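Local atomic coordinates of putative aspartate aminotransferase (Thermus thermophilus, PDB entry 1IUG), a protein that probably catalyses pyridoxal 5'-phosphate-dependent transamination, passing the amino group of a donor such as L-aspartate to a 2-oxo acid such as 2-oxoglutarate. Residues Ala63-Val68 and Ala94-Leu99; Pro112-Val117 and Pro141-Ala146; Asp116-Gly121 and Lys148-Glu153; Leu187-Gly192 and Ala240-Glu245; Pro191-Val196 and Ile233-Ala238. All coordinates share one frame; numbering follows the deposited sequence.

Contact 1 of 5, residues Ala63-Val68 and Ala94-Leu99; sequences AMEALV and ALEAGL
The Schellman motif that ends helix 85-96 sets A97 and L99 against V68 of helix 60-71, a compact example of how a helix terminus can serve as a packing surface. G98, with its positive phi of 73°, reverses the chain: its own N bonds back to L95 O, and L99 N reaches A94 O, so L99 is folded back beside the last turn. A single methyl uses the surface that results. V68 holds CG1 anti to its own backbone N (chi1 175°), and this branch points into the notch beside A97 and L99, with V68 CG1 4.0 Å from A97 CB and 3.9 Å from L99 CD1. The leucine comes at a slant to the valine.

The polar margin follows different rules. E65 OE2 and E96 OE1 lie 4.3 Å apart, an approach that K69, salt-bridged to both, is likely to make tolerable. A water sits 3.2 Å from E65 OE2 and 3.1 Å from E96 OE1; acceptors around it outnumber its protons, so it may not serve both at once. The other oxygen of E65, OE1, accepts a bond from Y212 N of the second subunit, bringing the dimer interface to the edge of this contact. Two crossover helices packed side by side against one sheet, as here, belong to the beta-alpha-beta architecture of the large domain in fold type I pyridoxal-phosphate enzymes.

Contact 2 of 5, residues Pro112-Val117 and Pro141-Ala146; sequences PRPEDV and PALARA
P114 and L143 bring their CA atoms to 4.6 Å, close enough for the loop 112-117 to lie directly on helix 140-150. The loop makes one short turn of helical backbone angles, tied by D116 N to R113 O, and presents P114 at its start and V117 at its end to the helix.

L143 supplies the wedge. Its CD2 methyl pushes under the loop, 3.6 Å from P112 O and 3.7 Å from P114 N, while P112 CB adds a wall 4.0 Å from the same L143 CD2. The ring of P114 lies against A142 and A146, one helical turn apart: P114 CG meets A142 CB at 3.9 Å, and its CB faces A146. Tighter still, A146 CB lies 3.3 Å from P114 O. All this belongs to the alpha/beta large domain, where the loop joins edge strand 100-105 to the inner strand 124-128 and helix 140-150 covers the sheet. L143 therefore also reaches L127, and V117 packs on L79 and L125.

V117 lies nearly perpendicular to L143. Its CG2 occupies the cramped position between backbone N and carbonyl carbon (chi1 of CG1 -60°), which brings V117 CG2 to 3.6 Å from L143 O, a methyl resting on a helix carbonyl.

Contact 3 of 5, residues Asp116-Gly121 and Lys148-Glu153; sequences DVAKEG and KEKNPE
The carboxamide of N151 grips the backbone of the loop at K119 and G121, donating with one end and accepting with the other. N151 ND2 gives a fairly straight bond to K119 O (161° at the hydrogen); its refined length of 2.5 Å is doubtful, but the oxygen lies near the amide plane of N151. At the other end N151 OD1 takes a weak, bent bond from G121 N at 3.1 Å. Beside this clamp the chain of K150 lies over the loop, with K150 CB 3.8 Å from K119 O and K150 CG 3.9 Å from A118 C. A water donates to K150 O and weakly accepts from G121 N.

Further out, F147 O takes a second bond from ND2 and Y122 N gives one to OD1, so donors and acceptors on both sides fix the flip of the amide. An aspartate here would probably leave K119 O and F147 O without their donor and set an oxygen against them. On the loop side, A118 centres an inverse gamma turn that leads into K119.

The contact lies at the surface, though N151 itself is buried, where helix 140-150 gives way to the lead into strand 155-159, holding that corner to the loop that enters the neighbouring parallel strand 124-128.

Contact 4 of 5, residues Leu187-Gly192 and Ala240-Glu245; sequences LMCPPG and AAVLEE
V242 points its forked side chain at the carbonyl of L187 and sets both methyls against it, CG1 the closer, with V242 CG1 3.4 Å and V242 CG2 3.9 Å from L187 O. Each prong then finds its own sulfur-containing neighbour. With CG1 anti to the backbone N (chi1 168°), that prong faces the end of M188, whose chain bends at its last torsion (chi3 -73°) to lay CE 4.0 Å from V242 CG1; the two side chains meet at about a right angle. The other prong faces C189, and C189 SG stands 4.1 Å from V242 CG2. One branched residue thus touches three consecutive residues of the loop. An alanine in place of V242 would probably open a gap beside M188 CE and C189 SG and leave that methionine methyl freer to turn.

The loop belongs to the large domain of the fold type I architecture. Lying between strands 178-182 and 193-198, it also carries K185, two residues before L187, which holds pyridoxal 5'-phosphate as a Schiff base; helix 233-246 packs against the loop just beyond that residue. M188 takes up a left-handed helical conformation (phi 61°), and this turn in the chain puts L187, M188 and C189 all within touch of one helix face.

Next along the helix, L243 meets L187 methyl to methyl, the two leucines approaching at a slant with L187 CD2 3.8 Å from L243 CD2. L243 also packs on L42 and L43 of helix 30-47, so this pair joins the loop to a second helix. On the methionine side, A328 adds a further contact to M188.

Contact 5 of 5, residues Pro191-Val196 and Ile233-Ala238; sequences PGLGFV and INLVLA
G192 and L235 are the nearest backbone pair, their CA atoms 7.3 Å apart where the chain enters strand 193-198 past the first turns of helix 233-246. This strand is the antiparallel member of the otherwise parallel seven-stranded sheet, a hallmark of the large domain of fold type I pyridoxal-phosphate enzymes, and the helix packs on its opening end.

L193 and L235 run antiparallel past each other rather than meeting end on. L193 holds CG beside its own backbone N (chi1 -63°) and lays CD1 along the base of its partner, 3.7 Å from L235 CB and 3.8 Å from V236 N; V236 CG2 lies 4.1 Å from the same L193 CD1, roughly at right angles to the direction of L235 CB. In return L235 sends its tip back over the strand entrance. L193 rests also on I55 of the adjacent strand and V236 on F36 and A39 of helix 30-47, which extends this apolar layer beyond the pair. The dimer interface is close by, with P191 packing on N234 of the second subunit.

L235 CD1 comes 3.7 Å from P191 O and 3.6 Å from G192 CA, and it occupies the spot where a side chain on G192 would project, so a beta carbon there would clash with that methyl.

Contacts 1, 4 and 5 are buried, whereas contact 2 is partly exposed and contact 3 lies at the surface. The chemistry follows: methyl packing dominates contacts 2, 4 and 5, contact 1 adds a charged margin, and contact 3 depends on an amide clamped to backbone. Contacts 2 and 3 share D116 and V117 and both use helix 140-150, their centres about 9 Å apart; contacts 4 and 5 likewise share P191 and G192 and helix 233-246, with L187 CD1 3.5 Å from F195 CE1. Contact 1 touches contact 5 through A63 and V196. Contacts 2 and 4 lie on opposite sides of the chain's centre, and contacts 1, 4 and 5 reach the second subunit.

Contact 1 of 5, residues Ala63-Val68 and Ala94-Leu99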
# COMPACT_ATOMS: atom_id res chain seq x y z
N ALA A 63 8.29 0.64 -3.74
CA ALA A 63 9.36 -0.36 -3.82
C ALA A 63 10.65 0.26 -4.35
O ALA A 63 11.75 -0.11 -3.93
CB ALA A 63 8.92 -1.53 -4.71
N MET A 64 10.52 1.21 -5.29
CA MET A 64 11.67 1.90 -5.87
C MET A 64 12.37 2.74 -4.81
O MET A 64 13.60 2.72 -4.70
CB MET A 64 11.24 2.79 -7.03
CG MET A 64 10.83 2.05 -8.28
SD MET A 64 10.04 3.16 -9.46
CE MET A 64 11.44 4.07 -10.13
N GLU A 65 11.58 3.45 -4.01
CA GLU A 65 12.10 4.29 -2.93
C GLU A 65 12.78 3.46 -1.85
O GLU A 65 13.83 3.84 -1.34
CB GLU A 65 10.98 5.12 -2.30
CG GLU A 65 11.46 6.02 -1.15
CD GLU A 65 10.40 6.99 -0.66
OE1 GLU A 65 9.49 7.33 -1.43
OE2 GLU A 65 10.50 7.42 0.50
N ALA A 66 12.18 2.33 -1.50
CA ALA A 66 12.73 1.45 -0.47
C ALA A 66 14.07 0.85 -0.90
O ALA A 66 14.97 0.68 -0.08
CB ALA A 66 11.75 0.35 -0.14
N LEU A 67 14.17 0.53 -2.19
CA LEU A 67 15.39 -0.04 -2.75
C LEU A 67 16.53 0.97 -2.61
O LEU A 67 17.60 0.64 -2.10
CB LEU A 67 15.18 -0.39 -4.23
CG LEU A 67 16.30 -1.05 -5.05
CD1 LEU A 67 15.68 -1.74 -6.25
CD2 LEU A 67 17.36 -0.04 -5.51
N VAL A 68 16.28 2.20 -3.06
CA VAL A 68 17.26 3.28 -3.02
C VAL A 68 17.69 3.66 -1.60
O VAL A 68 18.89 3.75 -1.32
CB VAL A 68 16.72 4.53 -3.76
CG1 VAL A 68 17.69 5.71 -3.62
CG2 VAL A 68 16.51 4.21 -5.23
N ALA A 94 16.24 9.51 -5.97
CA ALA A 94 17.64 9.57 -5.55
C ALA A 94 17.94 10.92 -4.90
O ALA A 94 18.66 10.99 -3.90
CB ALA A 94 18.56 9.32 -6.73
N LEU A 95 17.40 11.99 -5.49
CA LEU A 95 17.59 13.33 -4.95
C LEU A 95 17.00 13.44 -3.55
O LEU A 95 17.69 13.81 -2.60
CB LEU A 95 16.95 14.39 -5.86
CG LEU A 95 17.73 14.77 -7.11
CD1 LEU A 95 16.93 15.78 -7.93
CD2 LEU A 95 19.09 15.34 -6.72
N GLU A 96 15.72 13.06 -3.41
CA GLU A 96 15.03 13.13 -2.12
C GLU A 96 15.71 12.25 -1.07
O GLU A 96 15.67 12.55 0.12
CB GLU A 96 13.55 12.75 -2.29
CG GLU A 96 12.66 13.09 -1.08
CD GLU A 96 12.74 12.07 0.05
OE1 GLU A 96 12.88 10.87 -0.24
OE2 GLU A 96 12.66 12.48 1.23
N ALA A 97 16.36 11.17 -1.52
CA ALA A 97 17.06 10.27 -0.61
C ALA A 97 18.40 10.86 -0.14
O ALA A 97 19.15 10.21 0.59
CB ALA A 97 17.27 8.92 -1.27
N GLY A 98 18.69 12.08 -0.59
CA GLY A 98 19.92 12.75 -0.20
C GLY A 98 21.19 12.21 -0.84
O GLY A 98 22.23 12.12 -0.18
N LEU A 99 21.12 11.89 -2.13
CA LEU A 99 22.27 11.36 -2.85
C LEU A 99 22.79 12.36 -3.88
O LEU A 99 22.04 13.22 -4.36
CB LEU A 99 21.90 10.06 -3.58
CG LEU A 99 21.30 8.90 -2.77
CD1 LEU A 99 20.98 7.75 -3.71
CD2 LEU A 99 22.27 8.46 -1.69
O HOH W 1 12.23 9.37 2.38

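Contact 2 of 5, residues Pro112-Val117 and Pro141-Ala146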
# COMPACT_ATOMS: atom_id res chain seq x y z
N PRO A 112 20.45 3.89 -22.74
CA PRO A 112 21.87 4.12 -22.46
C PRO A 112 22.80 3.13 -23.16
O PRO A 112 22.44 1.98 -23.38
CB PRO A 112 21.95 3.94 -20.94
CG PRO A 112 20.57 4.28 -20.48
CD PRO A 112 19.71 3.61 -21.50
N ARG A 113 23.99 3.61 -23.51
CA ARG A 113 25.02 2.77 -24.14
C ARG A 113 25.92 2.30 -22.99
O ARG A 113 26.14 3.04 -22.03
CB ARG A 113 25.89 3.60 -25.09
CG ARG A 113 25.16 4.53 -26.05
CD ARG A 113 24.22 3.79 -26.99
NE ARG A 113 23.41 4.72 -27.78
CZ ARG A 113 23.89 5.69 -28.56
NH1 ARG A 113 25.20 5.88 -28.68
NH2 ARG A 113 23.05 6.49 -29.21
N PRO A 114 26.43 1.06 -23.07
CA PRO A 114 27.31 0.53 -22.01
C PRO A 114 28.53 1.42 -21.77
O PRO A 114 29.05 1.51 -20.65
CB PRO A 114 27.71 -0.83 -22.57
CG PRO A 114 26.49 -1.25 -23.34
CD PRO A 114 26.10 0.02 -24.06
N GLU A 115 28.98 2.10 -22.83
CA GLU A 115 30.14 2.98 -22.76
C GLU A 115 29.83 4.26 -21.98
O GLU A 115 30.74 4.89 -21.43
CB GLU A 115 30.63 3.35 -24.16
CG GLU A 115 30.65 2.21 -25.16
CD GLU A 115 29.30 1.98 -25.82
OE1 GLU A 115 28.78 2.92 -26.46
OE2 GLU A 115 28.76 0.86 -25.70
N ASP A 116 28.56 4.64 -21.92
CA ASP A 116 28.16 5.85 -21.22
C ASP A 116 28.18 5.70 -19.70
O ASP A 116 28.36 6.69 -18.98
CB ASP A 116 26.77 6.30 -21.67
CG ASP A 116 26.72 6.65 -23.15
OD1 ASP A 116 27.78 6.85 -23.77
OD2 ASP A 116 25.60 6.74 -23.69
N VAL A 117 27.97 4.48 -19.21
CA VAL A 117 27.96 4.23 -17.77
C VAL A 117 29.28 3.67 -17.25
O VAL A 117 29.41 3.40 -16.05
CB VAL A 117 26.79 3.31 -17.36
CG1 VAL A 117 25.46 3.96 -17.74
CG2 VAL A 117 26.93 1.93 -18.00
N PRO A 141 22.07 -6.50 -18.80
CA PRO A 141 23.33 -7.21 -18.54
C PRO A 141 24.56 -6.46 -19.01
O PRO A 141 25.56 -6.39 -18.29
CB PRO A 141 23.15 -8.51 -19.33
CG PRO A 141 21.66 -8.70 -19.36
CD PRO A 141 21.18 -7.31 -19.65
N ALA A 142 24.48 -5.88 -20.21
CA ALA A 142 25.59 -5.13 -20.79
C ALA A 142 25.88 -3.84 -20.03
O ALA A 142 27.04 -3.47 -19.86
CB ALA A 142 25.32 -4.84 -22.26
N LEU A 143 24.83 -3.17 -19.59
CA LEU A 143 24.99 -1.93 -18.83
C LEU A 143 25.59 -2.22 -17.47
O LEU A 143 26.51 -1.53 -17.03
CB LEU A 143 23.65 -1.22 -18.67
CG LEU A 143 23.04 -0.64 -19.95
CD1 LEU A 143 21.64 -0.14 -19.67
CD2 LEU A 143 23.92 0.47 -20.48
N ALA A 144 25.08 -3.27 -16.83
CA ALA A 144 25.53 -3.68 -15.50
C ALA A 144 27.02 -4.05 -15.42
O ALA A 144 27.71 -3.59 -14.50
CB ALA A 144 24.68 -4.83 -14.99
N ARG A 145 27.52 -4.86 -16.35
CA ARG A 145 28.93 -5.22 -16.25
C ARG A 145 29.91 -4.16 -16.72
O ARG A 145 31.06 -4.14 -16.28
CB ARG A 145 29.23 -6.63 -16.81
CG ARG A 145 29.62 -6.78 -18.26
CD ARG A 145 28.55 -6.32 -19.21
NE ARG A 145 28.81 -6.80 -20.57
CZ ARG A 145 28.50 -8.02 -21.01
NH1 ARG A 145 27.93 -8.90 -20.20
NH2 ARG A 145 28.75 -8.35 -22.27
N ALA A 146 29.44 -3.23 -17.55
CA ALA A 146 30.29 -2.13 -18.02
C ALA A 146 30.54 -1.23 -16.81
O ALA A 146 31.65 -0.75 -16.58
CB ALA A 146 29.60 -1.35 -19.13

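Contact 3 of 5, residues Asp116-Gly121 and Lys148-Glu153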
# COMPACT_ATOMS: atom_id res chain seq x y z
N ASP A 116 28.56 4.64 -21.92
CA ASP A 116 28.16 5.85 -21.22
C ASP A 116 28.18 5.70 -19.70
O ASP A 116 28.36 6.69 -18.98
CB ASP A 116 26.77 6.30 -21.67
CG ASP A 116 26.72 6.65 -23.15
OD1 ASP A 116 27.78 6.85 -23.77
OD2 ASP A 116 25.60 6.74 -23.69
N VAL A 117 27.97 4.48 -19.21
CA VAL A 117 27.96 4.23 -17.77
C VAL A 117 29.28 3.67 -17.25
O VAL A 117 29.41 3.40 -16.05
CB VAL A 117 26.79 3.31 -17.36
CG1 VAL A 117 25.46 3.96 -17.74
CG2 VAL A 117 26.93 1.93 -18.00
N ALA A 118 30.25 3.48 -18.14
CA ALA A 118 31.55 2.96 -17.75
C ALA A 118 32.38 4.10 -17.14
O ALA A 118 33.38 4.53 -17.71
CB ALA A 118 32.27 2.34 -18.96
N LYS A 119 31.91 4.60 -16.00
CA LYS A 119 32.53 5.70 -15.27
C LYS A 119 33.02 5.20 -13.91
O LYS A 119 32.27 4.54 -13.20
CB LYS A 119 31.50 6.78 -14.94
CG LYS A 119 30.83 7.59 -16.03
CD LYS A 119 31.80 8.38 -16.86
CE LYS A 119 31.06 9.21 -17.91
NZ LYS A 119 29.57 9.04 -17.84
N GLU A 120 34.23 5.57 -13.52
CA GLU A 120 34.75 5.17 -12.22
C GLU A 120 34.40 6.26 -11.20
O GLU A 120 34.28 7.44 -11.57
CB GLU A 120 36.26 4.96 -12.26
CG GLU A 120 37.05 6.15 -12.78
CD GLU A 120 38.56 5.95 -12.69
OE1 GLU A 120 39.04 4.84 -13.03
OE2 GLU A 120 39.26 6.90 -12.30
N GLY A 121 34.18 5.87 -9.95
CA GLY A 121 33.87 6.84 -8.91
C GLY A 121 32.44 6.86 -8.38
O GLY A 121 32.10 7.73 -7.58
N LYS A 148 30.20 -2.24 -13.59
CA LYS A 148 30.92 -3.07 -12.62
C LYS A 148 32.44 -3.12 -12.88
O LYS A 148 33.23 -3.26 -11.95
CB LYS A 148 30.38 -4.50 -12.63
CG LYS A 148 29.09 -4.77 -11.86
CD LYS A 148 29.22 -4.44 -10.38
CE LYS A 148 27.93 -4.74 -9.60
NZ LYS A 148 26.81 -5.28 -10.41
N GLU A 149 32.82 -3.06 -14.16
CA GLU A 149 34.24 -3.10 -14.53
C GLU A 149 35.00 -1.91 -13.95
O GLU A 149 36.14 -2.05 -13.52
CB GLU A 149 34.41 -3.09 -16.05
CG GLU A 149 34.22 -4.45 -16.72
CD GLU A 149 34.50 -4.44 -18.21
OE1 GLU A 149 35.17 -3.49 -18.70
OE2 GLU A 149 34.06 -5.38 -18.91
N LYS A 150 34.35 -0.76 -13.96
CA LYS A 150 34.94 0.47 -13.45
C LYS A 150 34.59 0.71 -11.98
O LYS A 150 35.24 1.52 -11.30
CB LYS A 150 34.49 1.66 -14.30
CG LYS A 150 34.98 1.60 -15.75
CD LYS A 150 36.50 1.58 -15.81
CE LYS A 150 37.05 1.52 -17.24
NZ LYS A 150 36.01 1.49 -18.30
N ASN A 151 33.57 0.01 -11.48
CA ASN A 151 33.15 0.14 -10.09
C ASN A 151 32.90 -1.24 -9.49
O ASN A 151 31.75 -1.63 -9.26
CB ASN A 151 31.88 1.00 -9.99
CG ASN A 151 32.04 2.36 -10.62
OD1 ASN A 151 32.55 3.29 -9.99
ND2 ASN A 151 31.61 2.50 -11.87
N PRO A 152 33.97 -1.99 -9.20
CA PRO A 152 33.93 -3.34 -8.63
C PRO A 152 33.11 -3.46 -7.35
O PRO A 152 32.55 -4.51 -7.05
CB PRO A 152 35.41 -3.64 -8.36
CG PRO A 152 36.10 -2.87 -9.43
CD PRO A 152 35.37 -1.56 -9.39
N GLU A 153 33.06 -2.38 -6.58
CA GLU A 153 32.32 -2.36 -5.32
C GLU A 153 30.95 -1.69 -5.45
O GLU A 153 30.24 -1.54 -4.45
CB GLU A 153 33.15 -1.69 -4.23
CG GLU A 153 34.45 -2.42 -3.88
CD GLU A 153 34.23 -3.69 -3.06
OE1 GLU A 153 33.42 -4.55 -3.47
OE2 GLU A 153 34.87 -3.82 -2.00
O HOH W 2 35.78 3.20 -8.69

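Contact 4 of 5, residues Leu187-Gly192 and Ala240-Glu245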
# COMPACT_ATOMS: atom_id res chain seq x y z
N LEU A 187 2.14 -9.18 -13.73
CA LEU A 187 1.55 -10.17 -12.83
C LEU A 187 0.04 -10.34 -12.99
O LEU A 187 -0.54 -11.31 -12.50
CB LEU A 187 1.88 -9.85 -11.37
CG LEU A 187 3.31 -10.12 -10.89
CD1 LEU A 187 3.44 -9.74 -9.42
CD2 LEU A 187 3.65 -11.59 -11.08
N MET A 188 -0.60 -9.39 -13.67
CA MET A 188 -2.05 -9.44 -13.92
C MET A 188 -2.88 -9.44 -12.63
O MET A 188 -3.92 -10.11 -12.53
CB MET A 188 -2.39 -10.65 -14.80
CG MET A 188 -1.73 -10.64 -16.17
SD MET A 188 -1.78 -12.24 -17.02
CE MET A 188 -0.56 -13.16 -16.03
N CYS A 189 -2.41 -8.67 -11.65
CA CYS A 189 -3.09 -8.54 -10.36
C CYS A 189 -3.45 -7.08 -10.13
O CYS A 189 -2.98 -6.20 -10.85
CB CYS A 189 -2.17 -9.02 -9.23
SG CYS A 189 -1.90 -10.79 -9.21
N PRO A 190 -4.33 -6.81 -9.16
CA PRO A 190 -4.73 -5.43 -8.87
C PRO A 190 -3.55 -4.64 -8.28
O PRO A 190 -2.56 -5.22 -7.84
CB PRO A 190 -5.82 -5.61 -7.80
CG PRO A 190 -6.33 -7.00 -8.04
CD PRO A 190 -5.07 -7.76 -8.31
N PRO A 191 -3.63 -3.29 -8.32
CA PRO A 191 -2.58 -2.42 -7.78
C PRO A 191 -2.63 -2.57 -6.26
O PRO A 191 -3.69 -2.88 -5.71
CB PRO A 191 -3.07 -1.02 -8.17
CG PRO A 191 -3.93 -1.26 -9.36
CD PRO A 191 -4.67 -2.50 -9.00
N GLY A 192 -1.50 -2.37 -5.58
CA GLY A 192 -1.51 -2.50 -4.14
C GLY A 192 -0.28 -3.14 -3.51
O GLY A 192 -0.08 -3.04 -2.30
N ALA A 240 0.16 -15.20 -5.48
CA ALA A 240 0.56 -16.60 -5.34
C ALA A 240 -0.16 -17.50 -6.36
O ALA A 240 0.47 -18.31 -7.04
CB ALA A 240 0.29 -17.08 -3.92
N ALA A 241 -1.48 -17.31 -6.47
CA ALA A 241 -2.31 -18.08 -7.41
C ALA A 241 -1.86 -17.93 -8.87
O ALA A 241 -1.81 -18.91 -9.61
CB ALA A 241 -3.77 -17.67 -7.27
N VAL A 242 -1.56 -16.70 -9.28
CA VAL A 242 -1.11 -16.45 -10.65
C VAL A 242 0.27 -17.05 -10.91
O VAL A 242 0.48 -17.71 -11.93
CB VAL A 242 -1.09 -14.93 -10.98
CG1 VAL A 242 -0.36 -14.67 -12.28
CG2 VAL A 242 -2.51 -14.40 -11.08
N LEU A 243 1.20 -16.82 -9.99
CA LEU A 243 2.55 -17.36 -10.14
C LEU A 243 2.56 -18.88 -10.20
O LEU A 243 3.36 -19.47 -10.93
CB LEU A 243 3.48 -16.86 -9.03
CG LEU A 243 3.90 -15.39 -9.14
CD1 LEU A 243 4.69 -14.98 -7.91
CD2 LEU A 243 4.71 -15.16 -10.41
N GLU A 244 1.68 -19.52 -9.44
CA GLU A 244 1.58 -20.97 -9.43
C GLU A 244 1.21 -21.53 -10.80
O GLU A 244 1.66 -22.61 -11.18
CB GLU A 244 0.57 -21.46 -8.39
CG GLU A 244 1.14 -21.62 -7.00
CD GLU A 244 0.09 -22.04 -5.98
OE1 GLU A 244 -0.04 -21.34 -4.95
OE2 GLU A 244 -0.58 -23.06 -6.21
N GLU A 245 0.39 -20.79 -11.54
CA GLU A 245 -0.03 -21.22 -12.87
C GLU A 245 0.94 -20.83 -13.99
O GLU A 245 1.18 -21.62 -14.90
CB GLU A 245 -1.42 -20.66 -13.19
CG GLU A 245 -2.00 -21.22 -14.49
CD GLU A 245 -3.30 -20.56 -14.90
OE1 GLU A 245 -3.29 -19.81 -15.90
OE2 GLU A 245 -4.33 -20.81 -14.24

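Contact 5 of 5, residues Pro191-Val196 and Ile233-Ala238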
# COMPACT_ATOMS: atom_id res chain seq x y z
N PRO A 191 -3.63 -3.29 -8.32
CA PRO A 191 -2.58 -2.42 -7.78
C PRO A 191 -2.63 -2.57 -6.26
O PRO A 191 -3.69 -2.88 -5.71
CB PRO A 191 -3.07 -1.02 -8.17
CG PRO A 191 -3.93 -1.26 -9.36
CD PRO A 191 -4.67 -2.50 -9.00
N GLY A 192 -1.50 -2.37 -5.58
CA GLY A 192 -1.51 -2.50 -4.14
C GLY A 192 -0.28 -3.14 -3.51
O GLY A 192 -0.08 -3.04 -2.30
N LEU A 193 0.52 -3.82 -4.32
CA LEU A 193 1.74 -4.46 -3.83
C LEU A 193 2.96 -4.03 -4.62
O LEU A 193 2.88 -3.75 -5.82
CB LEU A 193 1.63 -5.99 -3.89
CG LEU A 193 0.57 -6.71 -3.06
CD1 LEU A 193 0.69 -8.22 -3.29
CD2 LEU A 193 0.74 -6.38 -1.57
N GLY A 194 4.09 -3.94 -3.92
CA GLY A 194 5.36 -3.59 -4.53
C GLY A 194 6.34 -4.64 -4.04
O GLY A 194 6.18 -5.17 -2.94
N PHE A 195 7.33 -4.99 -4.87
CA PHE A 195 8.31 -5.99 -4.47
C PHE A 195 9.75 -5.51 -4.60
O PHE A 195 10.11 -4.85 -5.58
CB PHE A 195 8.14 -7.27 -5.29
CG PHE A 195 6.72 -7.72 -5.45
CD1 PHE A 195 6.02 -7.44 -6.62
CD2 PHE A 195 6.07 -8.38 -4.41
CE1 PHE A 195 4.69 -7.82 -6.75
CE2 PHE A 195 4.74 -8.76 -4.54
CZ PHE A 195 4.05 -8.48 -5.71
N VAL A 196 10.55 -5.82 -3.60
CA VAL A 196 11.96 -5.48 -3.60
C VAL A 196 12.73 -6.79 -3.53
O VAL A 196 12.63 -7.54 -2.55
CB VAL A 196 12.37 -4.60 -2.39
CG1 VAL A 196 13.87 -4.29 -2.46
CG2 VAL A 196 11.58 -3.31 -2.38
N ILE A 233 -2.92 -9.02 2.47
CA ILE A 233 -2.97 -10.47 2.34
C ILE A 233 -3.86 -11.01 1.22
O ILE A 233 -3.56 -12.05 0.63
CB ILE A 233 -3.35 -11.12 3.71
CG1 ILE A 233 -3.12 -12.64 3.68
CG2 ILE A 233 -4.78 -10.78 4.09
CD1 ILE A 233 -1.66 -13.03 3.54
N ASN A 234 -4.93 -10.29 0.90
CA ASN A 234 -5.85 -10.68 -0.16
C ASN A 234 -5.14 -10.64 -1.51
O ASN A 234 -5.30 -11.53 -2.35
CB ASN A 234 -7.06 -9.73 -0.20
CG ASN A 234 -7.74 -9.59 1.15
OD1 ASN A 234 -7.14 -9.11 2.12
ND2 ASN A 234 -9.01 -9.99 1.22
N LEU A 235 -4.36 -9.57 -1.73
CA LEU A 235 -3.60 -9.40 -2.96
C LEU A 235 -2.46 -10.41 -3.02
O LEU A 235 -2.12 -10.90 -4.10
CB LEU A 235 -3.04 -7.97 -3.04
CG LEU A 235 -4.04 -6.82 -3.04
CD1 LEU A 235 -3.29 -5.51 -3.21
CD2 LEU A 235 -5.04 -6.98 -4.17
N VAL A 236 -1.86 -10.72 -1.88
CA VAL A 236 -0.77 -11.69 -1.81
C VAL A 236 -1.29 -13.04 -2.30
O VAL A 236 -0.58 -13.75 -3.03
CB VAL A 236 -0.20 -11.81 -0.36
CG1 VAL A 236 0.82 -12.94 -0.28
CG2 VAL A 236 0.45 -10.50 0.05
N LEU A 237 -2.53 -13.38 -1.94
CA LEU A 237 -3.16 -14.62 -2.37
C LEU A 237 -3.27 -14.65 -3.88
O LEU A 237 -2.99 -15.68 -4.52
CB LEU A 237 -4.57 -14.75 -1.77
CG LEU A 237 -4.70 -15.50 -0.44
CD1 LEU A 237 -6.07 -15.24 0.16
CD2 LEU A 237 -4.47 -16.99 -0.68
N ALA A 238 -3.69 -13.52 -4.45
CA ALA A 238 -3.84 -13.37 -5.90
C ALA A 238 -2.49 -13.54 -6.61
O ALA A 238 -2.40 -14.18 -7.65
CB ALA A 238 -4.45 -12.01 -6.22